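Local coordinates for protein phenol hydroxylase component phO (Pseudomonas stutzeri, PDB 3U52) that probably forms the small subunit of the hydroxylase component of a multicomponent phenol hydroxylase, the bacterial enzyme that converts phenol to catechol, at residues E[68-73]-E[109-114]. Sequence-based numbering, arbitrary orientation.
Sequences SAKADF and PGLKGM
L111 lowers the forked end of its side chain onto the turn at K70 and A71, CD1 over the link between the two residues and CD2 along the lysine methylenes. CD1 comes within 3.7 Å of A71 CA. It meets the methyl of A71 as well, with L111 CD1 3.9 Å from A71 CB. The other branch, L111 CD2, rests against the aliphatic part of the lysine, 4.1 Å from both K70 CB and K70 CD. The K70 chain, extended beyond CG, runs past the leucine at a slant and carries its ammonium away from the contact. In L111 the CG sits beside the backbone N and opposite the carbonyl carbon (chi1 -57°), which aims the fork at the turn. All of this is van der Waals packing at the surface. Under the leucine the turn is closed by a backbone hydrogen bond from A71 N to S68 O, 3.2 Å long. A71 CB also lies over one face of the F73 ring, 3.7 Å above its plane and toward the rim; that ring packs on helix 50-62 and meets W30 edge-to-face. With alanine at L111 both methyls are gone, and the K70 methylenes and A71 would probably lose their apolar cover, leaving the two loops less closely joined. A second tie comes from D67, whose OD2 accepts a hydrogen bond from G113 N. This loop-on-loop packing joins the helix 50-62 to strand 77-80 connection to the tail after strand 102-107, in a chain whose mixed sheet and single long helix are consistent with a ubiquitin-like beta-grasp fold.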
loop_
_atom_site.group_PDB
_atom_site.type_symbol
_atom_site.label_atom_id
_atom_site.label_comp_id
_atom_site.label_asym_id
_atom_site.label_seq_id
_atom_site.Cartn_x
_atom_site.Cartn_y
_atom_site.Cartn_z
ATOM N N SER E 68 13.553 57.904 1.853
ATOM C CA SER E 68 15.010 57.981 1.679
ATOM C C SER E 68 15.442 59.301 1.018
ATOM O O SER E 68 16.386 59.963 1.475
ATOM C CB SER E 68 15.502 56.831 0.808
ATOM O OG SER E 68 16.921 56.747 0.828
ATOM N N ALA E 69 14.752 59.665 -0.061
ATOM C CA ALA E 69 15.097 60.862 -0.836
ATOM C C ALA E 69 14.931 62.155 -0.008
ATOM O O ALA E 69 15.623 63.143 -0.259
ATOM C CB ALA E 69 14.268 60.910 -2.120
ATOM N N LYS E 70 14.052 62.124 0.999
ATOM C CA LYS E 70 13.796 63.299 1.854
ATOM C C LYS E 70 14.718 63.407 3.085
ATOM O O LYS E 70 14.710 64.421 3.773
ATOM C CB LYS E 70 12.324 63.321 2.297
ATOM C CG LYS E 70 11.309 62.915 1.208
ATOM C CD LYS E 70 9.883 62.933 1.731
ATOM C CE LYS E 70 8.895 62.397 0.689
ATOM N NZ LYS E 70 7.505 62.269 1.246
ATOM N N ALA E 71 15.495 62.363 3.368
ATOM C CA ALA E 71 16.229 62.232 4.647
ATOM C C ALA E 71 17.587 62.903 4.586
ATOM O O ALA E 71 18.342 62.668 3.621
ATOM C CB ALA E 71 16.422 60.749 4.969
ATOM N N ASP E 72 17.919 63.711 5.597
ATOM C CA ASP E 72 19.305 64.182 5.780
ATOM C C ASP E 72 19.902 63.391 6.937
ATOM O O ASP E 72 19.846 63.855 8.091
ATOM C CB ASP E 72 19.345 65.695 6.120
ATOM C CG ASP E 72 20.771 66.342 5.982
ATOM O OD1 ASP E 72 21.835 65.657 5.874
ATOM O OD2 ASP E 72 20.810 67.596 5.985
ATOM N N PHE E 73 20.415 62.183 6.656
ATOM C CA PHE E 73 20.997 61.333 7.709
ATOM C C PHE E 73 22.230 62.111 8.160
ATOM O O PHE E 73 22.851 62.724 7.334
ATOM C CB PHE E 73 21.427 59.971 7.128
ATOM C CG PHE E 73 20.288 59.129 6.580
ATOM C CD1 PHE E 73 19.335 58.578 7.421
ATOM C CD2 PHE E 73 20.190 58.867 5.217
ATOM C CE1 PHE E 73 18.269 57.778 6.893
ATOM C CE2 PHE E 73 19.130 58.076 4.689
ATOM C CZ PHE E 73 18.176 57.538 5.551
ATOM N N PRO E 109 13.423 62.776 12.409
ATOM C CA PRO E 109 12.155 63.482 12.737
ATOM C C PRO E 109 11.346 63.830 11.504
ATOM O O PRO E 109 11.879 64.329 10.515
ATOM C CB PRO E 109 12.654 64.772 13.393
ATOM C CG PRO E 109 13.940 64.289 14.106
ATOM C CD PRO E 109 14.570 63.302 13.181
ATOM N N GLY E 110 10.068 63.536 11.528
ATOM C CA GLY E 110 9.230 63.913 10.391
ATOM C C GLY E 110 9.140 62.841 9.326
ATOM O O GLY E 110 8.273 62.905 8.427
ATOM N N LEU E 111 10.027 61.850 9.405
ATOM C CA LEU E 111 9.967 60.742 8.457
ATOM C C LEU E 111 9.789 59.495 9.304
ATOM O O LEU E 111 10.754 58.960 9.850
ATOM C CB LEU E 111 11.221 60.685 7.582
ATOM C CG LEU E 111 11.530 61.951 6.770
ATOM C CD1 LEU E 111 12.819 61.794 6.067
ATOM C CD2 LEU E 111 10.418 62.326 5.791
ATOM N N LYS E 112 8.532 59.072 9.443
ATOM C CA LYS E 112 8.191 58.033 10.386
ATOM C C LYS E 112 7.588 56.819 9.687
ATOM O O LYS E 112 6.924 56.017 10.296
ATOM C CB LYS E 112 7.236 58.570 11.434
ATOM C CG LYS E 112 5.936 59.021 10.831
ATOM C CD LYS E 112 4.917 59.409 11.892
ATOM C CE LYS E 112 3.854 60.289 11.286
ATOM N NZ LYS E 112 3.146 59.584 10.190
ATOM N N GLY E 113 7.798 56.689 8.402
ATOM C CA GLY E 113 7.401 55.471 7.753
ATOM C C GLY E 113 5.978 55.600 7.227
ATOM O O GLY E 113 5.302 56.641 7.389
ATOM N N MET E 114 5.548 54.558 6.552
ATOM C CA MET E 114 4.274 54.579 5.887
ATOM C C MET E 114 3.169 54.088 6.790
ATOM O O MET E 114 3.381 53.241 7.682
ATOM C CB MET E 114 4.313 53.741 4.607
ATOM C CG MET E 114 5.350 54.223 3.582
ATOM S SD MET E 114 5.529 52.938 2.325
ATOM C CE MET E 114 4.150 53.515 1.311
#